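Local coordinates for ATP-dependent DNA helicase uvsW (PDB 1RIF), which couples ATP hydrolysis to 3'-5' unwinding of duplex DNA and drives branch migration during recombination-dependent repair and replication-fork reorganisation of phage T4, at residues 130-135 against 260-265; 229-234 against 274-279; 235-240 against 270-275; 124-129 against 252-257; 161-166 against 210-215. The protein carries 1 engineered substitution. All blocks are in the same frame, centred on the assembly; numbering follows the deposited sequence.

How the interactions relate
Interaction 2 lies near the middle: its centre is about 8 Å from the centres of interactions 1 and 3, 9 Å from interaction 4's and 13 Å from interaction 5's. Neighbouring strands of one parallel sheet join interactions 1, 2, 4 and 5: Met229 O lies 2.8 Å from Phe256 N, and Met230 O 2.6 Å from Ile163 N. Interactions 2 and 3 share helix 269-276, and Tyr272 OH reaches Arg263 NH1 of interaction 1 at 3.0 Å. The gold ion held by Cys234 is about 4 Å from the nearest side-chain atoms of Leu262 and Tyr272. The predicted ATP-binding loop begins at Leu135 in interaction 1; the predicted DEAH box spans interactions 2 and 3.

Interaction 1 of 5, residues 130-135 against 260-265; sequences RRILNL and GSLRDG
The amide of Asn134 presents one face to Leu262, whose CD1 stands 3.7 Å from Asn134 CG, almost straight above the amide plane. Leu262 CG lies over the same face. Gly260 CA approaches instead from the rim of the amide, slightly to the other side of its plane. Asn134 reaches across because its CG is anti to the backbone N (chi1 -176°), carrying the amide outward under the leucine. The second branch of Leu262 serves a different partner: CD2 meets Ile132 CG2 at 3.7 Å, the two side chains sliding past each other in opposite directions. Leu262 thus straddles the end of strand 130-133, one methyl on a polar plane and one on an apolar branch. Ile279 of the neighbouring edge strand packs on both Ile132 and Leu262, closing this apolar patch.

Further on, the backbones draw together, with Leu135 CA 4.9 Å from Gly260 CA. Leu135 O is 3.5 Å from Gly260 N, but the angle is too poor for a hydrogen bond. The pairing sets the end of the strand that runs into the predicted P-loop beside the loop following strand 254-258, where SF2 helicases usually carry motif III.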
# COMPACT_ATOMS: atom_id res chain seq x y z
N ARG A 130 5.70 4.56 -2.19
CA ARG A 130 4.29 4.22 -2.05
C ARG A 130 3.38 5.12 -2.87
O ARG A 130 3.42 6.34 -2.73
CB ARG A 130 3.90 4.26 -0.56
CG ARG A 130 4.07 5.62 0.11
CD ARG A 130 4.17 5.51 1.63
NE ARG A 130 5.41 4.86 2.06
CZ ARG A 130 6.62 5.42 1.98
NH1 ARG A 130 6.78 6.65 1.50
NH2 ARG A 130 7.69 4.74 2.38
N ARG A 131 2.56 4.50 -3.73
CA ARG A 131 1.63 5.23 -4.59
C ARG A 131 0.37 4.43 -4.90
O ARG A 131 0.32 3.21 -4.73
CB ARG A 131 2.27 5.54 -5.95
CG ARG A 131 3.54 6.33 -5.93
CD ARG A 131 3.30 7.80 -6.23
NE ARG A 131 3.89 8.63 -5.19
CZ ARG A 131 4.46 9.81 -5.40
NH1 ARG A 131 4.52 10.30 -6.64
NH2 ARG A 131 4.96 10.50 -4.39
N ILE A 132 -0.65 5.15 -5.37
CA ILE A 132 -1.87 4.51 -5.82
C ILE A 132 -1.61 4.64 -7.31
O ILE A 132 -1.61 5.74 -7.85
CB ILE A 132 -3.15 5.30 -5.49
CG1 ILE A 132 -3.52 5.14 -4.02
CG2 ILE A 132 -4.28 4.79 -6.36
CD1 ILE A 132 -4.75 5.93 -3.64
N LEU A 133 -1.35 3.51 -7.96
CA LEU A 133 -1.08 3.50 -9.38
C LEU A 133 -2.42 3.44 -10.08
O LEU A 133 -3.10 2.41 -10.08
CB LEU A 133 -0.21 2.29 -9.73
CG LEU A 133 1.10 2.21 -8.94
CD1 LEU A 133 1.82 0.92 -9.30
CD2 LEU A 133 1.96 3.43 -9.23
N ASN A 134 -2.80 4.56 -10.68
CA ASN A 134 -4.08 4.67 -11.36
C ASN A 134 -3.98 4.25 -12.83
O ASN A 134 -3.81 5.09 -13.71
CB ASN A 134 -4.58 6.10 -11.23
CG ASN A 134 -5.95 6.30 -11.85
OD1 ASN A 134 -6.79 5.40 -11.80
ND2 ASN A 134 -6.19 7.48 -12.41
N LEU A 135 -4.07 2.95 -13.09
CA LEU A 135 -4.00 2.44 -14.46
C LEU A 135 -5.16 1.51 -14.76
O LEU A 135 -5.60 0.77 -13.88
CB LEU A 135 -2.69 1.69 -14.71
CG LEU A 135 -1.51 1.93 -13.77
CD1 LEU A 135 -1.69 1.06 -12.54
CD2 LEU A 135 -0.21 1.58 -14.47
N GLY A 260 -8.19 1.20 -11.63
CA GLY A 260 -8.61 2.05 -12.73
C GLY A 260 -9.87 2.80 -12.33
O GLY A 260 -10.33 3.68 -13.06
N SER A 261 -10.40 2.47 -11.17
CA SER A 261 -11.62 3.09 -10.66
C SER A 261 -11.46 3.68 -9.25
O SER A 261 -11.98 3.13 -8.28
CB SER A 261 -12.74 2.04 -10.64
OG SER A 261 -12.77 1.32 -11.86
N LEU A 262 -10.75 4.80 -9.13
CA LEU A 262 -10.54 5.41 -7.82
C LEU A 262 -11.79 6.08 -7.25
O LEU A 262 -12.68 6.50 -7.99
CB LEU A 262 -9.40 6.44 -7.87
CG LEU A 262 -8.10 5.98 -8.53
CD1 LEU A 262 -7.07 7.07 -8.38
CD2 LEU A 262 -7.63 4.69 -7.90
N ARG A 263 -11.83 6.18 -5.92
CA ARG A 263 -12.96 6.79 -5.21
C ARG A 263 -12.77 8.30 -4.99
O ARG A 263 -12.94 8.80 -3.87
CB ARG A 263 -13.16 6.07 -3.87
CG ARG A 263 -13.29 4.57 -4.02
CD ARG A 263 -13.71 3.91 -2.72
NE ARG A 263 -15.06 4.30 -2.35
CZ ARG A 263 -15.69 3.86 -1.26
NH1 ARG A 263 -15.09 3.01 -0.44
NH2 ARG A 263 -16.93 4.27 -1.00
N ASP A 264 -12.43 9.02 -6.06
CA ASP A 264 -12.21 10.46 -6.01
C ASP A 264 -13.28 11.23 -5.24
O ASP A 264 -12.96 12.06 -4.39
CB ASP A 264 -12.15 11.03 -7.44
CG ASP A 264 -11.06 10.38 -8.27
OD1 ASP A 264 -9.91 10.32 -7.80
OD2 ASP A 264 -11.37 9.94 -9.40
N GLY A 265 -14.55 10.95 -5.53
CA GLY A 265 -15.63 11.65 -4.87
C GLY A 265 -16.21 11.01 -3.61
O GLY A 265 -17.27 11.42 -3.14

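Interaction 2 of 5, residues 229-234 against 274-279; sequences MMNDEC and GMFGEI. With AU (gold ion), chain D.
Phe276 reaches from the last turn of helix 269-276 to the strand that ends in the DEAH box, touching Met229, Asn231 and Cys234 with its far rim. From CB, the side chain leaves with CG anti to the carbonyl carbon (chi1 -63°), which directs the ring at the strand. CE2 is the first atom to engage, 3.6 Å from Met229 CE. At the tip, CZ sits 3.6 Å from Asn231 CB. CE1, on the other flank, lies 3.7 Å from Cys234 CB. The three carbons come in obliquely, spread along one rim of the ring.

Two sulfurs also flank the ring. Met229 SD is 5.2 Å from the Phe276 centroid at its edge, a Met-aromatic contact, whereas Cys234 SG stands above a face, 20° off the ring normal, still 4.9 Å from the centroid. Met275 CG covers the opposite face, 3.7 Å above the ring plane, and Met275 CE turns back to meet Met229 CE at 3.8 Å. Cys234 SG also binds the gold ion at 2.5 Å. Gly277, with positive phi (97°), is the first residue to leave the helix.

All five touching residues are buried. They pack the end of helix 269-276 on the Walker B strand, where Asp232 and Glu233 open the predicted DEAH box, in the first RecA-like domain of this N-terminal helicase fragment.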
# COMPACT_ATOMS: atom_id res chain seq x y z
N MET A 229 4.06 -4.39 -0.06
CA MET A 229 2.68 -4.87 -0.11
C MET A 229 1.97 -4.20 -1.27
O MET A 229 2.14 -3.01 -1.52
CB MET A 229 1.96 -4.56 1.22
CG MET A 229 0.48 -4.96 1.30
SD MET A 229 -0.69 -3.78 0.54
CE MET A 229 -0.66 -2.45 1.72
N MET A 230 1.18 -5.00 -1.98
CA MET A 230 0.41 -4.52 -3.12
C MET A 230 -1.03 -5.03 -3.03
O MET A 230 -1.29 -6.16 -2.60
CB MET A 230 1.00 -5.05 -4.43
CG MET A 230 2.40 -4.61 -4.76
SD MET A 230 3.06 -5.68 -6.05
CE MET A 230 4.51 -6.32 -5.27
N ASN A 231 -1.97 -4.19 -3.46
CA ASN A 231 -3.38 -4.55 -3.48
C ASN A 231 -3.94 -4.18 -4.85
O ASN A 231 -4.13 -3.00 -5.16
CB ASN A 231 -4.14 -3.84 -2.36
CG ASN A 231 -5.64 -4.16 -2.37
OD1 ASN A 231 -6.07 -5.22 -2.85
ND2 ASN A 231 -6.43 -3.26 -1.81
N ASP A 232 -4.18 -5.19 -5.69
CA ASP A 232 -4.74 -4.97 -7.01
C ASP A 232 -6.25 -4.77 -6.82
O ASP A 232 -6.90 -5.58 -6.19
CB ASP A 232 -4.45 -6.18 -7.91
CG ASP A 232 -4.80 -5.92 -9.37
OD1 ASP A 232 -4.38 -4.89 -9.93
OD2 ASP A 232 -5.51 -6.76 -9.96
N GLU A 233 -6.78 -3.67 -7.37
CA GLU A 233 -8.19 -3.30 -7.26
C GLU A 233 -8.40 -2.79 -5.84
O GLU A 233 -9.33 -3.18 -5.15
CB GLU A 233 -9.12 -4.49 -7.50
CG GLU A 233 -9.04 -5.07 -8.88
CD GLU A 233 -9.52 -4.11 -9.94
OE1 GLU A 233 -8.95 -3.00 -10.05
OE2 GLU A 233 -10.47 -4.45 -10.67
N CYS A 234 -7.52 -1.90 -5.40
CA CYS A 234 -7.60 -1.37 -4.05
C CYS A 234 -8.88 -0.59 -3.77
O CYS A 234 -9.18 -0.31 -2.61
CB CYS A 234 -6.36 -0.50 -3.74
SG CYS A 234 -5.85 0.68 -5.02
N GLY A 274 -3.79 7.16 2.71
CA GLY A 274 -3.11 6.97 3.97
C GLY A 274 -2.50 5.58 4.01
O GLY A 274 -1.48 5.35 4.65
N MET A 275 -3.13 4.64 3.31
CA MET A 275 -2.66 3.26 3.27
C MET A 275 -1.74 2.98 2.08
O MET A 275 -0.81 2.18 2.19
CB MET A 275 -3.85 2.30 3.21
CG MET A 275 -3.49 0.83 2.99
SD MET A 275 -2.52 0.10 4.34
CE MET A 275 -3.16 -1.56 4.38
N PHE A 276 -1.99 3.64 0.95
CA PHE A 276 -1.21 3.40 -0.27
C PHE A 276 -0.34 4.53 -0.85
O PHE A 276 0.42 4.28 -1.79
CB PHE A 276 -2.14 2.91 -1.38
CG PHE A 276 -2.81 1.60 -1.07
CD1 PHE A 276 -4.17 1.56 -0.77
CD2 PHE A 276 -2.07 0.42 -1.07
CE1 PHE A 276 -4.78 0.35 -0.45
CE2 PHE A 276 -2.68 -0.79 -0.76
CZ PHE A 276 -4.04 -0.83 -0.45
N GLY A 277 -0.46 5.75 -0.34
CA GLY A 277 0.33 6.84 -0.88
C GLY A 277 -0.42 7.68 -1.89
O GLY A 277 -1.57 7.39 -2.25
N GLU A 278 0.22 8.74 -2.38
CA GLU A 278 -0.41 9.62 -3.36
C GLU A 278 -0.74 8.91 -4.66
O GLU A 278 -0.11 7.91 -5.03
CB GLU A 278 0.49 10.82 -3.65
CG GLU A 278 0.20 12.00 -2.76
CD GLU A 278 1.38 12.37 -1.89
OE1 GLU A 278 2.44 12.69 -2.45
OE2 GLU A 278 1.23 12.34 -0.64
N ILE A 279 -1.73 9.44 -5.37
CA ILE A 279 -2.18 8.88 -6.63
C ILE A 279 -1.28 9.24 -7.80
O ILE A 279 -0.78 10.36 -7.88
CB ILE A 279 -3.60 9.36 -6.94
CG1 ILE A 279 -4.56 8.91 -5.84
CG2 ILE A 279 -4.03 8.86 -8.31
CD1 ILE A 279 -5.96 9.48 -5.95
AU AU D . -7.55 2.49 -4.59

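Interaction 3 of 5, residues 235-240 against 270-275; sequences HLATGK and MQYVGM
Tyr272 donates its hydroxyl hydrogen to Ala237 O, with OH 2.6 Å from that oxygen, just beyond His235, the last residue of the predicted DEAH box of this SF2 helicase domain. The C=O...donor angle is 152°, and the donor sits 22° out of the carbonyl plane. Seen from the tyrosine, the oxygen lies in the ring plane at the edge, so that it also comes within 3.3 Å of Tyr272 CE2. This short bond satisfies a carbonyl between the 3-10 turn that ends at Leu236 and helix 239-245.

Beside it, the side chain of Gln271 extends toward the first residue of that helix, Gly239, and their CA atoms are 7.0 Å apart. The modelled approach of the Gln271 carboxamide to Gly239 is too short to be trusted in detail.

A second shell surrounds the partners. Arg263 NH1 hydrogen-bonds to Tyr272 OH, giving the phenol one neighbour that donates and one that accepts; Ile242 packs against the tyrosine side chain. On the other side, Thr238 is the N-cap of helix 239-245, and its OG1 takes the N-H of Ser241, which probably helps set the course of the chain after Ala237. His235 NE2 makes a weak hydrogen bond to Glu233 OE1. The methyl of Ala237 completes the contact, its CB 4.3 Å from Tyr272 CE2.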
# COMPACT_ATOMS: atom_id res chain seq x y z
N HIS A 235 -9.63 -0.26 -4.81
CA HIS A 235 -10.87 0.48 -4.63
C HIS A 235 -11.96 -0.43 -4.05
O HIS A 235 -12.99 0.04 -3.58
CB HIS A 235 -11.32 1.13 -5.97
CG HIS A 235 -11.59 0.15 -7.07
ND1 HIS A 235 -12.85 -0.31 -7.37
CD2 HIS A 235 -10.75 -0.47 -7.93
CE1 HIS A 235 -12.78 -1.17 -8.37
NE2 HIS A 235 -11.51 -1.29 -8.72
N LEU A 236 -11.70 -1.73 -4.07
CA LEU A 236 -12.64 -2.70 -3.53
C LEU A 236 -12.36 -2.95 -2.06
O LEU A 236 -13.14 -3.60 -1.36
CB LEU A 236 -12.56 -4.00 -4.32
CG LEU A 236 -12.86 -3.85 -5.81
CD1 LEU A 236 -12.52 -5.15 -6.53
CD2 LEU A 236 -14.32 -3.48 -6.01
N ALA A 237 -11.24 -2.43 -1.58
CA ALA A 237 -10.87 -2.60 -0.18
C ALA A 237 -11.77 -1.72 0.69
O ALA A 237 -12.14 -0.62 0.28
CB ALA A 237 -9.42 -2.21 0.02
N THR A 238 -12.12 -2.20 1.88
CA THR A 238 -12.96 -1.43 2.80
C THR A 238 -12.10 -0.72 3.85
O THR A 238 -10.95 -1.11 4.09
CB THR A 238 -13.99 -2.30 3.53
OG1 THR A 238 -13.32 -3.19 4.42
CG2 THR A 238 -14.81 -3.12 2.52
N GLY A 239 -12.67 0.31 4.46
CA GLY A 239 -11.96 1.06 5.47
C GLY A 239 -11.69 0.22 6.69
O GLY A 239 -10.72 0.44 7.41
N LYS A 240 -12.56 -0.75 6.91
CA LYS A 240 -12.43 -1.65 8.04
C LYS A 240 -11.20 -2.54 7.85
O LYS A 240 -10.42 -2.74 8.78
CB LYS A 240 -13.69 -2.51 8.17
CG LYS A 240 -13.70 -3.40 9.41
CD LYS A 240 -15.04 -4.11 9.58
CE LYS A 240 -16.13 -3.12 10.04
NZ LYS A 240 -16.38 -1.96 9.11
N MET A 270 -9.50 9.54 1.64
CA MET A 270 -8.41 9.89 2.53
C MET A 270 -7.67 8.68 3.15
O MET A 270 -6.45 8.72 3.30
CB MET A 270 -8.95 10.80 3.63
CG MET A 270 -7.90 11.53 4.43
SD MET A 270 -8.62 12.92 5.33
CE MET A 270 -7.78 14.32 4.53
N GLN A 271 -8.39 7.62 3.50
CA GLN A 271 -7.71 6.48 4.09
C GLN A 271 -7.10 5.52 3.08
O GLN A 271 -6.43 4.56 3.47
CB GLN A 271 -8.61 5.73 5.08
CG GLN A 271 -9.86 5.10 4.53
CD GLN A 271 -10.58 4.26 5.58
OE1 GLN A 271 -11.75 3.93 5.41
NE2 GLN A 271 -9.88 3.90 6.66
N TYR A 272 -7.32 5.76 1.79
CA TYR A 272 -6.72 4.91 0.77
C TYR A 272 -5.35 5.50 0.48
O TYR A 272 -4.40 4.76 0.23
CB TYR A 272 -7.60 4.84 -0.49
CG TYR A 272 -8.90 4.08 -0.28
CD1 TYR A 272 -9.98 4.69 0.36
CD2 TYR A 272 -9.02 2.74 -0.65
CE1 TYR A 272 -11.16 3.98 0.63
CE2 TYR A 272 -10.19 2.02 -0.38
CZ TYR A 272 -11.26 2.65 0.26
OH TYR A 272 -12.42 1.95 0.55
N VAL A 273 -5.23 6.82 0.53
CA VAL A 273 -3.93 7.45 0.30
C VAL A 273 -3.10 7.30 1.58
O VAL A 273 -1.88 7.29 1.54
CB VAL A 273 -4.05 8.95 -0.08
CG1 VAL A 273 -5.10 9.12 -1.17
CG2 VAL A 273 -4.40 9.77 1.12
N GLY A 274 -3.79 7.16 2.71
CA GLY A 274 -3.11 6.97 3.97
C GLY A 274 -2.50 5.58 4.01
O GLY A 274 -1.48 5.35 4.65
N MET A 275 -3.13 4.64 3.31
CA MET A 275 -2.66 3.26 3.27
C MET A 275 -1.74 2.98 2.08
O MET A 275 -0.81 2.18 2.19
CB MET A 275 -3.85 2.30 3.21
CG MET A 275 -3.49 0.83 2.99
SD MET A 275 -2.52 0.10 4.34
CE MET A 275 -3.16 -1.56 4.38

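Interaction 4 of 5, residues 124-129 against 252-257; sequences EGLVNR and CMFKFG
Met253 meets the side chain of Arg129 just ahead of strand 254-258. Its SD lies over one face of the guanidinium, 3.7 Å from Arg129 NH2, while Met253 O sits 3.6 Å from Arg129 CG. The charged end has its salt bridge outside this pair, with Glu89. Phe254 follows, and Arg129 CG rides over one face of its ring, offset toward the rim, the arginine chain bending at chi2 to keep CD near too; the guanidinium plane stands nearly upright to that ring, at 86°. Phe254 CE2 also touches Leu126 CD2 at 4.2 Å.

Lys255 N then donates to Arg129 O at 3.2 Å with an N-H...O angle of 153°, and Phe254 CA adds a C-H...O contact to the same oxygen, also at 3.2 Å. Phe256 then pushes its ring edge at the helix: CE2 is 3.3 Å from Gly125 O, which lies in the ring plane, and 3.4 Å from Gly125 CA.

The axes of segments 124-128 and 254-257 approach to 8.7 Å, their directions 144° apart. Leu148 of helix 141-155 touches both Leu126 and Phe256, consistent with helices layered on a parallel sheet in the RecA-like alpha/beta fold.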
# COMPACT_ATOMS: atom_id res chain seq x y z
N GLU A 124 7.98 4.96 -11.16
CA GLU A 124 7.31 5.94 -10.29
C GLU A 124 7.09 5.38 -8.89
O GLU A 124 7.31 6.07 -7.88
CB GLU A 124 5.95 6.32 -10.87
CG GLU A 124 5.85 7.72 -11.44
CD GLU A 124 5.88 8.80 -10.38
OE1 GLU A 124 4.99 8.83 -9.50
OE2 GLU A 124 6.81 9.64 -10.43
N GLY A 125 6.65 4.12 -8.84
CA GLY A 125 6.37 3.47 -7.57
C GLY A 125 7.60 3.21 -6.74
O GLY A 125 7.62 3.52 -5.54
N LEU A 126 8.62 2.63 -7.36
CA LEU A 126 9.86 2.33 -6.67
C LEU A 126 10.53 3.56 -6.07
O LEU A 126 10.85 3.57 -4.88
CB LEU A 126 10.82 1.61 -7.61
CG LEU A 126 10.38 0.20 -8.03
CD1 LEU A 126 11.47 -0.44 -8.89
CD2 LEU A 126 10.08 -0.65 -6.80
N VAL A 127 10.75 4.59 -6.88
CA VAL A 127 11.39 5.81 -6.42
C VAL A 127 10.67 6.45 -5.23
O VAL A 127 11.29 6.80 -4.21
CB VAL A 127 11.47 6.86 -7.54
CG1 VAL A 127 12.00 8.16 -6.99
CG2 VAL A 127 12.37 6.36 -8.64
N ASN A 128 9.35 6.59 -5.36
CA ASN A 128 8.54 7.21 -4.32
C ASN A 128 8.07 6.28 -3.21
O ASN A 128 7.40 6.72 -2.27
CB ASN A 128 7.37 7.92 -4.99
CG ASN A 128 7.84 8.99 -5.95
OD1 ASN A 128 8.33 10.03 -5.53
ND2 ASN A 128 7.72 8.72 -7.25
N ARG A 129 8.42 5.00 -3.30
CA ARG A 129 8.09 4.01 -2.28
C ARG A 129 6.62 3.60 -2.15
O ARG A 129 6.33 2.41 -1.99
CB ARG A 129 8.58 4.48 -0.90
CG ARG A 129 9.92 3.90 -0.44
CD ARG A 129 11.07 4.36 -1.31
NE ARG A 129 12.38 3.85 -0.88
CZ ARG A 129 13.07 4.28 0.18
NH1 ARG A 129 12.60 5.25 0.95
NH2 ARG A 129 14.26 3.77 0.43
N CYS A 252 6.74 -2.16 6.32
CA CYS A 252 6.37 -2.11 4.91
C CYS A 252 6.72 -0.81 4.19
O CYS A 252 5.87 0.05 3.97
CB CYS A 252 4.87 -2.39 4.75
SG CYS A 252 4.47 -3.19 3.18
N MET A 253 7.99 -0.71 3.81
CA MET A 253 8.55 0.44 3.14
C MET A 253 7.85 0.72 1.80
O MET A 253 7.64 1.88 1.43
CB MET A 253 10.04 0.18 2.93
CG MET A 253 10.88 1.39 2.61
SD MET A 253 12.51 0.87 1.99
CE MET A 253 12.78 -0.67 2.95
N PHE A 254 7.51 -0.34 1.07
CA PHE A 254 6.83 -0.17 -0.21
C PHE A 254 5.38 -0.62 -0.10
O PHE A 254 5.09 -1.67 0.46
CB PHE A 254 7.50 -0.99 -1.33
CG PHE A 254 8.92 -0.58 -1.63
CD1 PHE A 254 9.99 -1.14 -0.94
CD2 PHE A 254 9.18 0.37 -2.62
CE1 PHE A 254 11.30 -0.76 -1.21
CE2 PHE A 254 10.48 0.76 -2.90
CZ PHE A 254 11.55 0.19 -2.20
N LYS A 255 4.48 0.20 -0.62
CA LYS A 255 3.07 -0.11 -0.60
C LYS A 255 2.45 0.45 -1.85
O LYS A 255 2.65 1.62 -2.17
CB LYS A 255 2.39 0.46 0.65
CG LYS A 255 2.71 -0.34 1.91
CD LYS A 255 1.74 -0.06 3.04
CE LYS A 255 1.95 1.31 3.64
NZ LYS A 255 0.98 1.55 4.73
N PHE A 256 1.72 -0.39 -2.57
CA PHE A 256 1.08 0.02 -3.81
C PHE A 256 -0.36 -0.44 -3.95
O PHE A 256 -0.71 -1.57 -3.62
CB PHE A 256 1.87 -0.50 -5.02
CG PHE A 256 3.32 -0.11 -5.00
CD1 PHE A 256 4.31 -1.06 -4.81
CD2 PHE A 256 3.70 1.22 -5.15
CE1 PHE A 256 5.66 -0.69 -4.76
CE2 PHE A 256 5.03 1.60 -5.10
CZ PHE A 256 6.01 0.64 -4.90
N GLY A 257 -1.20 0.47 -4.43
CA GLY A 257 -2.59 0.16 -4.68
C GLY A 257 -2.72 0.33 -6.18
O GLY A 257 -2.18 1.27 -6.74

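Interaction 5 of 5, residues 161-166 against 210-215; sequences LIIVPT and GTWQTV
Ile163 and Gly210 form a parallel beta bridge between strands 159-163 and 207-210, neighbours in the central sheet of the RecA-like domain. The Pro165-Thr166 pair that follows matches the start of motif Ia in SF2 helicases.

Two backbone hydrogen bonds define the bridge. Gly210 N donates to Ile162 O at 3.0 Å, nearly along the C=O axis, and Val164 N donates to Gly210 O at 2.7 Å with an N-H...O angle of 163°. Beyond them Thr211 CA makes a C-H...O contact with Val164 O at 3.2 Å.

Water carries the pairing one step further as the two segments part. A single molecule donates to Val164 O and accepts from Trp212 N, each at 2.8 Å, linking the end of one strand to the first turn of helix 212-215, whose N-cap position is Thr211. A second water between Pro165 O and Gln213 NE2 is held only weakly.

Apolar contacts gather round Ile163. Its CG2, anti to the backbone N, makes a CH-pi contact 3.6 Å from the centroid of the five-membered ring of Trp212, 10° off the normal. The other branch runs under the six-membered ring, with Ile163 CD1 4.0 Å from Trp212 CZ2. On that same side of the indole, Ile163 CD1 also meets Val215 CG1 at 4.3 Å.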
# COMPACT_ATOMS: atom_id res chain seq x y z
N LEU A 161 3.81 -8.97 0.21
CA LEU A 161 2.41 -9.37 0.40
C LEU A 161 1.62 -8.78 -0.76
O LEU A 161 1.67 -7.57 -1.00
CB LEU A 161 1.83 -8.79 1.70
CG LEU A 161 0.63 -9.45 2.40
CD1 LEU A 161 -0.22 -8.35 3.00
CD2 LEU A 161 -0.21 -10.29 1.46
N ILE A 162 0.89 -9.63 -1.48
CA ILE A 162 0.08 -9.19 -2.59
C ILE A 162 -1.36 -9.58 -2.27
O ILE A 162 -1.65 -10.75 -2.04
CB ILE A 162 0.53 -9.86 -3.90
CG1 ILE A 162 2.03 -9.64 -4.08
CG2 ILE A 162 -0.23 -9.28 -5.10
CD1 ILE A 162 2.60 -10.35 -5.27
N ILE A 163 -2.25 -8.59 -2.22
CA ILE A 163 -3.66 -8.83 -1.91
C ILE A 163 -4.50 -8.74 -3.18
O ILE A 163 -4.45 -7.75 -3.90
CB ILE A 163 -4.17 -7.78 -0.86
CG1 ILE A 163 -3.28 -7.80 0.39
CG2 ILE A 163 -5.63 -8.07 -0.47
CD1 ILE A 163 -3.65 -6.78 1.48
N VAL A 164 -5.27 -9.78 -3.47
CA VAL A 164 -6.11 -9.79 -4.66
C VAL A 164 -7.58 -9.92 -4.25
O VAL A 164 -7.88 -10.37 -3.15
CB VAL A 164 -5.72 -10.94 -5.66
CG1 VAL A 164 -4.29 -10.74 -6.14
CG2 VAL A 164 -5.90 -12.30 -5.01
N PRO A 165 -8.51 -9.51 -5.13
CA PRO A 165 -9.93 -9.59 -4.81
C PRO A 165 -10.56 -10.96 -4.57
O PRO A 165 -11.51 -11.06 -3.78
CB PRO A 165 -10.60 -8.82 -5.96
CG PRO A 165 -9.62 -8.92 -7.07
CD PRO A 165 -8.29 -8.78 -6.40
N THR A 166 -10.06 -12.02 -5.19
CA THR A 166 -10.65 -13.35 -5.00
C THR A 166 -9.64 -14.48 -4.94
O THR A 166 -8.49 -14.32 -5.35
CB THR A 166 -11.65 -13.71 -6.12
OG1 THR A 166 -10.93 -13.90 -7.35
CG2 THR A 166 -12.67 -12.60 -6.31
N GLY A 210 -2.84 -13.40 -1.20
CA GLY A 210 -4.13 -13.72 -0.63
C GLY A 210 -5.18 -12.65 -0.85
O GLY A 210 -4.96 -11.66 -1.54
N THR A 211 -6.35 -12.87 -0.27
CA THR A 211 -7.46 -11.94 -0.40
C THR A 211 -7.59 -11.20 0.92
O THR A 211 -6.98 -11.60 1.91
CB THR A 211 -8.77 -12.69 -0.68
OG1 THR A 211 -9.06 -13.55 0.42
CG2 THR A 211 -8.65 -13.53 -1.94
N TRP A 212 -8.37 -10.13 0.93
CA TRP A 212 -8.59 -9.34 2.14
C TRP A 212 -9.20 -10.14 3.28
O TRP A 212 -8.80 -9.99 4.44
CB TRP A 212 -9.51 -8.15 1.85
CG TRP A 212 -8.77 -6.94 1.35
CD1 TRP A 212 -8.79 -6.43 0.08
CD2 TRP A 212 -7.91 -6.09 2.12
NE1 TRP A 212 -7.98 -5.31 0.02
CE2 TRP A 212 -7.44 -5.09 1.25
CE3 TRP A 212 -7.49 -6.09 3.46
CZ2 TRP A 212 -6.56 -4.08 1.69
CZ3 TRP A 212 -6.63 -5.09 3.89
CH2 TRP A 212 -6.17 -4.09 3.01
N GLN A 213 -10.16 -11.00 2.97
CA GLN A 213 -10.83 -11.77 4.01
C GLN A 213 -9.90 -12.72 4.75
O GLN A 213 -10.09 -12.98 5.93
CB GLN A 213 -12.04 -12.52 3.45
CG GLN A 213 -11.74 -13.81 2.73
CD GLN A 213 -13.00 -14.65 2.57
OE1 GLN A 213 -13.70 -14.90 3.55
NE2 GLN A 213 -13.28 -15.10 1.35
N THR A 214 -8.89 -13.24 4.06
CA THR A 214 -7.93 -14.13 4.69
C THR A 214 -6.95 -13.29 5.49
O THR A 214 -6.74 -13.51 6.67
CB THR A 214 -7.13 -14.93 3.65
OG1 THR A 214 -7.99 -15.89 3.04
CG2 THR A 214 -5.96 -15.64 4.31
N VAL A 215 -6.37 -12.31 4.80
CA VAL A 215 -5.39 -11.40 5.37
C VAL A 215 -5.81 -10.71 6.67
O VAL A 215 -5.03 -10.63 7.61
CB VAL A 215 -4.99 -10.35 4.31
CG1 VAL A 215 -4.26 -9.19 4.94
CG2 VAL A 215 -4.12 -11.01 3.25
O HOH W 1 -9.79 -9.38 -1.33
O HOH W 2 -12.45 -13.09 -1.33